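PDB 4ZAS: CalS13 from Micromonospora echinospora, which probably transfers an amino group to a dTDP-linked keto sugar, using pyridoxal 5'-phosphate as cofactor. Local coordinates for residues P167-N171 with A200-G204; N212-T218 with G229-P235; H295-A299 with E322-Y328. All blocks are in the same frame, centred on the assembly; numbering follows the deposited sequence.

Contact 1: P167-N171 with A200-G204; sequences PVDLN and ATYRG
Tyr202 carries this contact and runs from Pro167 to the first turn of helix 170-180. Its CG lies opposite the backbone N (chi1 174°), which sends the ring along segment 167-171. Tyr202 CB packs on Pro167 CB at 4.0 Å. The same proline touches the chain one residue earlier, with Pro167 CG 3.5 Å from Thr201 O. Further out, the ring lies between two neighbours. Val168 O sits over one face, toward the rim, 3.9 Å from Tyr202 CE1. The aliphatic CG of Arg203 lies over the opposite face. Tyr202 CE2 meets Leu170 CB at 3.7 Å, and CD2 of the ring also touches the CD1 methyl of this leucine.

At the tip, Tyr202 OH accepts a hydrogen bond from Asn171 N at 3.1 Å, with an N-H...O angle of 165°. This amide belongs to the first turn of the helix, where backbone N-H groups have no carbonyl of an earlier turn to bond. Asp169 holds the N-cap position, and its OD1 accepts from Arg172 N. The tyrosine hydroxyl thus serves one amide of the turn and the aspartate another. The Asn171 amide stands steeply against the ring, their planes 81° apart, with OD1 near the ring edge. Asn171 ND2 packs 3.6 Å from Arg203 CD, while the guanidinium of Arg203 forms a salt bridge with Asp320. Tyr202 and His210 form a T-shaped pair.

The contact fastens the start of helix 170-180 to the small antiparallel sheet of strands 205-206, 201-202 and 321-322. That helix is the crossover between the parallel strands 155-161 and 189-193 of the large sheet.

Contact 2: N212-T218 with G229-P235; sequences NVCVYST and GGFVVLP
Cys214 and Val233 form a hydrogen-bonded antiparallel pair, as do Tyr216 and Phe231. The strands run at 167° to each other. Cys214 N bonds Val233 O at 3.0 Å, and Tyr216 N bonds Phe231 O at 2.8 Å; both pairs have a return bond. Thr218 N to Gly229 O adds a fifth. A side chain at Gly230 would run into Tyr216 O. A water is hydrogen-bonded to Thr218 OG1 and weakly to Gly230 O; OG1 also bonds Thr226. Ser217 OG bonds Gly219 N and the phosphate of the cofactor carried by Lys222.

The aromatic contact is Tyr216 with Phe231. The ring planes are near parallel (14°) but slid apart, with little overlap. Instead Tyr216 CB sits over the Phe231 face, 3.6 Å from the ring centroid, in a CH-pi contact. Thr218 CG2 lies at the edge of the same ring.

On the other face of the sheet the packing is aliphatic. Val213 CG1 meets Val232 CG1 at 3.8 Å and Leu234 CD1 at 3.7 Å.

Strand 213-217 lies between 230-233 and the parallel strand 189-193 in the large mixed sheet. Helix 58-71 packs on Phe231, and helix 237-247 on Val213 and Val232.

Contact 3: H295-A299 with E322-Y328; sequences HRENA and EPAFWMY
Arg296 and His295 reach from the helix to three backbone carbonyls of segment 322-328. Arg296 NE donates to Pro323 O at 2.7 Å, nearly straight at 175°. The oxygen lies in the guanidinium plane. The arginine chain is extended from CG to NE, which carries the group out to the loop. Arg296 NH2 makes a weak bond to Glu322 O at 2.9 Å and also bonds Gly199 O, so several carbonyls fix how the group is turned. His295 ND1 donates to Phe325 O at 2.8 Å. This bond is straight, with the oxygen in the imidazole plane, although the donor stands above the plane of the carbonyl.

Around the guanidinium, Glu322 lays its CG over one face. Its carboxylate is beyond salt-bridge range: Glu322 OE2 is 4.4 Å from Arg296 NH1 and well out of the guanidinium plane, so at most the charges attract. Replacing Arg296 by a leucine would probably leave the carbonyl of Pro323 without this donor and the start of the loop less firmly held.

The apolar part centres on Ala299. Its CB points at the middle of the Phe325 ring, 3.4 Å from the centroid, in a close CH-pi contact. Arg296 CG meets the edge of the same ring. Ala299 CB also touches Tyr328 CD2 at 4.1 Å, while the tyrosine hydroxyl bonds Asp303 further along the helix. His295 CE1 comes within 3.4 Å of Trp326 O. The indole NE1 of Trp326 bonds Ile221 O. The Trp326 side chain comes to about 4 Å, at its nearest atom, from the bound dTDP-4-keto-6-deoxyglucose.

The long helix 275-305 thus packs against the loop that leads from strand 321-322 to strand 328-332, the middle strand of an antiparallel sheet with 312-313 and 379-382.

How the contacts relate
The three contacts follow one another along the chain, each closing before the next opens. The centre of contact 1 is about 15 Å from the centres of the other two, whose centres are about 20 Å apart; contacts 2 and 3 do not touch. Contact 2 is inside the large mixed sheet that carries the cofactor site in this fold type I enzyme family. Contact 1 meets it where Leu170 packs on Asn212. Contacts 1 and 3 share the small antiparallel sheet, through a probable hydrogen bond from Glu322 N to Thr201 O. Together they link the cofactor sheet, by way of helix 170-180 and strand 201-202, to helix 275-305 and the C-terminal sheet.

Contact 1: P167-N171 with A200-G204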
loop_
_atom_site.group_PDB
_atom_site.type_symbol
_atom_site.label_atom_id
_atom_site.label_comp_id
_atom_site.label_asym_id
_atom_site.label_seq_id
_atom_site.Cartn_x
_atom_site.Cartn_y
_atom_site.Cartn_z
ATOM N N PRO A 167 -7.155 26.061 -1.899
ATOM C CA PRO A 167 -8.111 25.615 -0.878
ATOM C C PRO A 167 -9.589 25.780 -1.220
ATOM O O PRO A 167 -10.048 26.861 -1.582
ATOM C CB PRO A 167 -7.765 26.488 0.328
ATOM C CG PRO A 167 -6.318 26.860 0.115
ATOM C CD PRO A 167 -6.183 27.036 -1.377
ATOM N N VAL A 168 -10.333 24.692 -1.068
ATOM C CA VAL A 168 -11.791 24.744 -1.034
ATOM C C VAL A 168 -12.256 25.728 0.048
ATOM O O VAL A 168 -11.586 25.893 1.071
ATOM C CB VAL A 168 -12.345 23.338 -0.784
ATOM C CG1 VAL A 168 -13.851 23.362 -0.551
ATOM C CG2 VAL A 168 -11.972 22.429 -1.956
ATOM N N ASP A 169 -13.369 26.419 -0.176
ATOM C CA ASP A 169 -13.924 27.265 0.877
ATOM C C ASP A 169 -14.471 26.388 1.990
ATOM O O ASP A 169 -15.627 25.992 1.944
ATOM C CB ASP A 169 -15.044 28.159 0.355
ATOM C CG ASP A 169 -15.425 29.235 1.346
ATOM O OD1 ASP A 169 -15.984 28.901 2.411
ATOM O OD2 ASP A 169 -15.175 30.423 1.052
ATOM N N LEU A 170 -13.660 26.095 2.997
ATOM C CA LEU A 170 -14.051 25.089 3.982
ATOM C C LEU A 170 -15.185 25.603 4.879
ATOM O O LEU A 170 -16.061 24.846 5.292
ATOM C CB LEU A 170 -12.827 24.635 4.805
ATOM C CG LEU A 170 -11.726 23.872 4.032
ATOM C CD1 LEU A 170 -10.498 23.526 4.892
ATOM C CD2 LEU A 170 -12.247 22.625 3.331
ATOM N N ASN A 171 -15.193 26.901 5.131
ATOM C CA ASN A 171 -16.249 27.535 5.913
ATOM C C ASN A 171 -17.624 27.268 5.292
ATOM O O ASN A 171 -18.595 26.932 5.973
ATOM C CB ASN A 171 -16.009 29.041 5.958
ATOM C CG ASN A 171 -15.012 29.433 7.000
ATOM O OD1 ASN A 171 -14.332 28.579 7.573
ATOM N ND2 ASN A 171 -14.857 30.736 7.205
ATOM N N ALA A 200 -0.260 24.773 1.722
ATOM C CA ALA A 200 -1.427 25.609 1.478
ATOM C C ALA A 200 -2.001 26.061 2.809
ATOM O O ALA A 200 -1.928 25.346 3.811
ATOM C CB ALA A 200 -2.471 24.869 0.653
ATOM N N THR A 201 -2.545 27.271 2.815
ATOM C CA THR A 201 -3.081 27.863 4.023
ATOM C C THR A 201 -4.500 28.359 3.731
ATOM O O THR A 201 -4.789 28.778 2.618
ATOM C CB THR A 201 -2.147 28.982 4.535
ATOM O OG1 THR A 201 -1.786 28.700 5.889
ATOM C CG2 THR A 201 -2.776 30.363 4.450
ATOM N N TYR A 202 -5.401 28.229 4.702
ATOM C CA TYR A 202 -6.770 28.704 4.540
ATOM C C TYR A 202 -7.263 29.484 5.754
ATOM O O TYR A 202 -7.239 29.003 6.881
ATOM C CB TYR A 202 -7.714 27.545 4.233
ATOM C CG TYR A 202 -9.166 27.965 4.200
ATOM C CD1 TYR A 202 -9.671 28.724 3.155
ATOM C CD2 TYR A 202 -10.035 27.597 5.212
ATOM C CE1 TYR A 202 -11.005 29.106 3.128
ATOM C CE2 TYR A 202 -11.366 27.972 5.194
ATOM C CZ TYR A 202 -11.847 28.726 4.159
ATOM O OH TYR A 202 -13.175 29.093 4.162
ATOM N N ARG A 203 -7.700 30.709 5.507
ATOM C CA ARG A 203 -8.115 31.600 6.567
ATOM C C ARG A 203 -7.019 31.761 7.610
ATOM O O ARG A 203 -7.287 31.919 8.786
ATOM C CB ARG A 203 -9.392 31.059 7.206
ATOM C CG ARG A 203 -10.578 31.096 6.268
ATOM C CD ARG A 203 -11.515 32.098 6.796
ATOM N NE ARG A 203 -11.871 33.125 5.845
ATOM C CZ ARG A 203 -12.515 34.225 6.192
ATOM N NH1 ARG A 203 -12.818 34.429 7.468
ATOM N NH2 ARG A 203 -12.822 35.125 5.276
ATOM N N GLY A 204 -5.776 31.771 7.157
ATOM C CA GLY A 204 -4.657 32.038 8.039
ATOM C C GLY A 204 -4.056 30.816 8.709
ATOM O O GLY A 204 -3.017 30.911 9.346
#

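Contact 2: N212-T218 with G229-P235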
loop_
_atom_site.group_PDB
_atom_site.type_symbol
_atom_site.label_atom_id
_atom_site.label_comp_id
_atom_site.label_asym_id
_atom_site.label_seq_id
_atom_site.Cartn_x
_atom_site.Cartn_y
_atom_site.Cartn_z
ATOM N N ASN A 212 -11.849 18.647 9.753
ATOM C CA ASN A 212 -12.170 17.537 8.863
ATOM C C ASN A 212 -11.013 16.566 8.876
ATOM O O ASN A 212 -9.931 16.898 9.354
ATOM C CB ASN A 212 -12.396 17.991 7.428
ATOM C CG ASN A 212 -13.467 19.038 7.303
ATOM O OD1 ASN A 212 -14.517 18.967 7.947
ATOM N ND2 ASN A 212 -13.210 20.022 6.457
ATOM N N VAL A 213 -11.248 15.364 8.364
ATOM C CA VAL A 213 -10.172 14.415 8.124
ATOM C C VAL A 213 -9.434 14.818 6.867
ATOM O O VAL A 213 -10.050 14.877 5.810
ATOM C CB VAL A 213 -10.719 12.987 7.997
ATOM C CG1 VAL A 213 -9.585 11.979 7.652
ATOM C CG2 VAL A 213 -11.415 12.606 9.278
ATOM N N CYS A 214 -8.124 15.048 6.960
ATOM C CA CYS A 214 -7.317 15.485 5.799
ATOM C C CYS A 214 -6.243 14.468 5.404
ATOM O O CYS A 214 -5.482 13.998 6.256
ATOM C CB CYS A 214 -6.624 16.811 6.102
ATOM S SG CYS A 214 -7.726 18.132 6.540
ATOM N N VAL A 215 -6.166 14.149 4.113
ATOM C CA VAL A 215 -5.163 13.215 3.601
ATOM C C VAL A 215 -4.170 13.928 2.702
ATOM O O VAL A 215 -4.567 14.580 1.747
ATOM C CB VAL A 215 -5.814 12.055 2.837
ATOM C CG1 VAL A 215 -4.744 11.104 2.334
ATOM C CG2 VAL A 215 -6.839 11.340 3.716
ATOM N N TYR A 216 -2.883 13.774 3.001
ATOM C CA TYR A 216 -1.791 14.378 2.234
ATOM C C TYR A 216 -1.010 13.315 1.494
ATOM O O TYR A 216 -0.967 12.169 1.934
ATOM C CB TYR A 216 -0.836 15.144 3.157
ATOM C CG TYR A 216 -1.263 16.546 3.600
ATOM C CD1 TYR A 216 -2.142 16.745 4.662
ATOM C CD2 TYR A 216 -0.721 17.668 2.993
ATOM C CE1 TYR A 216 -2.491 18.029 5.075
ATOM C CE2 TYR A 216 -1.057 18.936 3.390
ATOM C CZ TYR A 216 -1.939 19.124 4.430
ATOM O OH TYR A 216 -2.248 20.424 4.802
ATOM N N SER A 217 -0.386 13.682 0.379
ATOM C CA SER A 217 0.544 12.778 -0.284
ATOM C C SER A 217 1.964 13.301 -0.199
ATOM O O SER A 217 2.198 14.506 -0.319
ATOM C CB SER A 217 0.165 12.585 -1.755
ATOM O OG SER A 217 1.182 11.905 -2.480
ATOM N N THR A 218 2.918 12.392 -0.017
ATOM C CA THR A 218 4.323 12.758 -0.117
ATOM C C THR A 218 4.997 11.893 -1.177
ATOM O O THR A 218 6.179 11.535 -1.043
ATOM C CB THR A 218 5.067 12.624 1.223
ATOM O OG1 THR A 218 4.824 11.331 1.783
ATOM C CG2 THR A 218 4.600 13.681 2.191
ATOM N N GLY A 229 4.697 7.841 -0.078
ATOM C CA GLY A 229 4.113 8.099 1.219
ATOM C C GLY A 229 2.995 9.117 1.270
ATOM O O GLY A 229 2.660 9.805 0.288
ATOM N N GLY A 230 2.431 9.226 2.462
ATOM C CA GLY A 230 1.407 10.195 2.736
ATOM C C GLY A 230 1.182 10.239 4.222
ATOM O O GLY A 230 1.897 9.604 4.994
ATOM N N PHE A 231 0.185 11.005 4.629
ATOM C CA PHE A 231 -0.258 10.955 6.006
ATOM C C PHE A 231 -1.681 11.462 6.089
ATOM O O PHE A 231 -2.167 12.136 5.179
ATOM C CB PHE A 231 0.662 11.750 6.921
ATOM C CG PHE A 231 0.873 13.180 6.500
ATOM C CD1 PHE A 231 1.889 13.518 5.642
ATOM C CD2 PHE A 231 0.054 14.182 6.976
ATOM C CE1 PHE A 231 2.094 14.842 5.279
ATOM C CE2 PHE A 231 0.250 15.497 6.605
ATOM C CZ PHE A 231 1.273 15.827 5.757
ATOM N N VAL A 232 -2.357 11.065 7.158
ATOM C CA VAL A 232 -3.721 11.480 7.442
ATOM C C VAL A 232 -3.719 12.365 8.686
ATOM O O VAL A 232 -3.043 12.040 9.672
ATOM C CB VAL A 232 -4.633 10.266 7.629
ATOM C CG1 VAL A 232 -6.053 10.707 7.858
ATOM C CG2 VAL A 232 -4.521 9.327 6.441
ATOM N N VAL A 233 -4.461 13.477 8.637
ATOM C CA VAL A 233 -4.592 14.383 9.793
ATOM C C VAL A 233 -6.020 14.297 10.349
ATOM O O VAL A 233 -7.000 14.433 9.626
ATOM C CB VAL A 233 -4.222 15.841 9.411
ATOM C CG1 VAL A 233 -4.168 16.731 10.649
ATOM C CG2 VAL A 233 -2.883 15.883 8.673
ATOM N N LEU A 234 -6.136 14.060 11.642
ATOM C CA LEU A 234 -7.445 13.840 12.232
ATOM C C LEU A 234 -7.854 15.005 13.118
ATOM O O LEU A 234 -7.012 15.616 13.774
ATOM C CB LEU A 234 -7.452 12.529 13.036
ATOM C CG LEU A 234 -7.397 11.187 12.288
ATOM C CD1 LEU A 234 -8.313 11.123 11.066
ATOM C CD2 LEU A 234 -5.983 10.884 11.863
ATOM N N PRO A 235 -9.155 15.305 13.149
ATOM C CA PRO A 235 -9.683 16.405 13.967
ATOM C C PRO A 235 -9.867 16.070 15.428
ATOM O O PRO A 235 -10.023 17.009 16.201
ATOM C CB PRO A 235 -11.030 16.716 13.317
ATOM C CG PRO A 235 -11.442 15.453 12.704
ATOM C CD PRO A 235 -10.168 14.764 12.231
HETATM O O HOH W 1 4.205 11.143 4.565
#

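Contact 3: H295-A299 with E322-Y328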
loop_
_atom_site.group_PDB
_atom_site.type_symbol
_atom_site.label_atom_id
_atom_site.label_comp_id
_atom_site.label_asym_id
_atom_site.label_seq_id
_atom_site.Cartn_x
_atom_site.Cartn_y
_atom_site.Cartn_z
ATOM N N HIS A 295 7.455 28.403 -5.636
ATOM C CA HIS A 295 6.193 28.100 -6.317
ATOM C C HIS A 295 5.283 29.356 -6.299
ATOM O O HIS A 295 4.757 29.782 -7.334
ATOM C CB HIS A 295 5.462 26.918 -5.649
ATOM C CG HIS A 295 5.835 25.553 -6.167
ATOM N ND1 HIS A 295 4.959 24.767 -6.889
ATOM C CD2 HIS A 295 6.963 24.811 -6.014
ATOM C CE1 HIS A 295 5.536 23.610 -7.174
ATOM N NE2 HIS A 295 6.755 23.613 -6.660
ATOM N N ARG A 296 5.100 29.949 -5.121
ATOM C CA ARG A 296 4.174 31.065 -4.980
ATOM C C ARG A 296 4.644 32.303 -5.694
ATOM O O ARG A 296 3.832 33.049 -6.247
ATOM C CB ARG A 296 3.919 31.378 -3.504
ATOM C CG ARG A 296 3.016 30.376 -2.843
ATOM C CD ARG A 296 2.954 30.556 -1.356
ATOM N NE ARG A 296 1.888 29.734 -0.794
ATOM C CZ ARG A 296 1.843 29.331 0.473
ATOM N NH1 ARG A 296 2.817 29.649 1.319
ATOM N NH2 ARG A 296 0.829 28.591 0.887
ATOM N N GLU A 297 5.953 32.530 -5.661
ATOM C CA GLU A 297 6.546 33.690 -6.316
ATOM C C GLU A 297 6.352 33.589 -7.829
ATOM O O GLU A 297 6.018 34.575 -8.487
ATOM C CB GLU A 297 8.021 33.807 -5.951
ATOM C CG GLU A 297 8.807 34.704 -6.863
ATOM C CD GLU A 297 10.259 34.793 -6.461
ATOM O OE1 GLU A 297 10.712 33.939 -5.664
ATOM O OE2 GLU A 297 10.944 35.715 -6.947
ATOM N N ASN A 298 6.543 32.389 -8.371
ATOM C CA ASN A 298 6.333 32.154 -9.788
ATOM C C ASN A 298 4.852 32.311 -10.132
ATOM O O ASN A 298 4.521 32.867 -11.177
ATOM C CB ASN A 298 6.830 30.757 -10.203
ATOM C CG ASN A 298 8.339 30.590 -10.033
ATOM O OD1 ASN A 298 9.080 31.569 -10.020
ATOM N ND2 ASN A 298 8.800 29.337 -9.931
ATOM N N ALA A 299 3.961 31.838 -9.259
ATOM C CA ALA A 299 2.515 31.972 -9.508
ATOM C C ALA A 299 2.039 33.433 -9.529
ATOM O O ALA A 299 1.230 33.818 -10.385
ATOM C CB ALA A 299 1.729 31.199 -8.480
ATOM N N GLU A 322 -4.062 31.140 1.022
ATOM C CA GLU A 322 -2.759 31.201 0.378
ATOM C C GLU A 322 -2.448 29.885 -0.320
ATOM O O GLU A 322 -1.970 28.942 0.306
ATOM C CB GLU A 322 -1.687 31.527 1.403
ATOM C CG GLU A 322 -0.736 32.605 0.981
ATOM C CD GLU A 322 0.212 32.959 2.097
ATOM O OE1 GLU A 322 0.004 32.465 3.231
ATOM O OE2 GLU A 322 1.173 33.708 1.836
ATOM N N PRO A 323 -2.743 29.814 -1.620
ATOM C CA PRO A 323 -2.595 28.603 -2.431
ATOM C C PRO A 323 -1.159 28.116 -2.529
ATOM O O PRO A 323 -0.226 28.898 -2.337
ATOM C CB PRO A 323 -3.114 29.034 -3.801
ATOM C CG PRO A 323 -3.995 30.178 -3.524
ATOM C CD PRO A 323 -3.402 30.898 -2.366
ATOM N N ALA A 324 -0.998 26.827 -2.825
ATOM C CA ALA A 324 0.324 26.206 -2.901
ATOM C C ALA A 324 0.854 26.180 -4.319
ATOM O O ALA A 324 2.052 26.004 -4.522
ATOM C CB ALA A 324 0.290 24.781 -2.333
ATOM N N PHE A 325 -0.047 26.295 -5.293
ATOM C CA PHE A 325 0.327 26.331 -6.705
ATOM C C PHE A 325 1.301 25.224 -7.102
ATOM O O PHE A 325 2.395 25.502 -7.583
ATOM C CB PHE A 325 0.927 27.694 -7.057
ATOM C CG PHE A 325 -0.070 28.824 -7.007
ATOM C CD1 PHE A 325 -0.997 28.980 -8.021
ATOM C CD2 PHE A 325 -0.064 29.730 -5.963
ATOM C CE1 PHE A 325 -1.904 30.010 -7.990
ATOM C CE2 PHE A 325 -0.971 30.761 -5.923
ATOM C CZ PHE A 325 -1.891 30.903 -6.940
ATOM N N TRP A 326 0.900 23.973 -6.895
ATOM C CA TRP A 326 1.716 22.817 -7.269
ATOM C C TRP A 326 1.988 22.818 -8.768
ATOM O O TRP A 326 3.076 22.438 -9.228
ATOM C CB TRP A 326 1.023 21.516 -6.867
ATOM C CG TRP A 326 1.870 20.310 -7.085
ATOM C CD1 TRP A 326 3.151 20.117 -6.643
ATOM C CD2 TRP A 326 1.506 19.122 -7.793
ATOM N NE1 TRP A 326 3.597 18.877 -7.024
ATOM C CE2 TRP A 326 2.605 18.245 -7.731
ATOM C CE3 TRP A 326 0.355 18.709 -8.462
ATOM C CZ2 TRP A 326 2.589 16.986 -8.323
ATOM C CZ3 TRP A 326 0.341 17.446 -9.049
ATOM C CH2 TRP A 326 1.448 16.608 -8.976
ATOM N N MET A 327 0.943 23.172 -9.515
ATOM C CA MET A 327 1.031 23.493 -10.928
ATOM C C MET A 327 0.233 24.775 -11.123
ATOM O O MET A 327 -0.506 25.165 -10.241
ATOM C CB MET A 327 0.491 22.346 -11.786
ATOM C CG MET A 327 1.354 21.107 -11.731
ATOM S SD MET A 327 0.707 19.702 -12.659
ATOM C CE MET A 327 -0.761 19.351 -11.736
ATOM N N TYR A 328 0.392 25.451 -12.252
ATOM C CA TYR A 328 -0.386 26.659 -12.507
ATOM C C TYR A 328 -1.483 26.366 -13.543
ATOM O O TYR A 328 -1.181 25.922 -14.657
ATOM C CB TYR A 328 0.518 27.799 -12.987
ATOM C CG TYR A 328 -0.179 29.137 -13.041
ATOM C CD1 TYR A 328 -0.890 29.523 -14.160
ATOM C CD2 TYR A 328 -0.142 29.998 -11.959
ATOM C CE1 TYR A 328 -1.537 30.733 -14.209
ATOM C CE2 TYR A 328 -0.791 31.210 -11.993
ATOM C CZ TYR A 328 -1.486 31.580 -13.119
ATOM O OH TYR A 328 -2.119 32.805 -13.155
#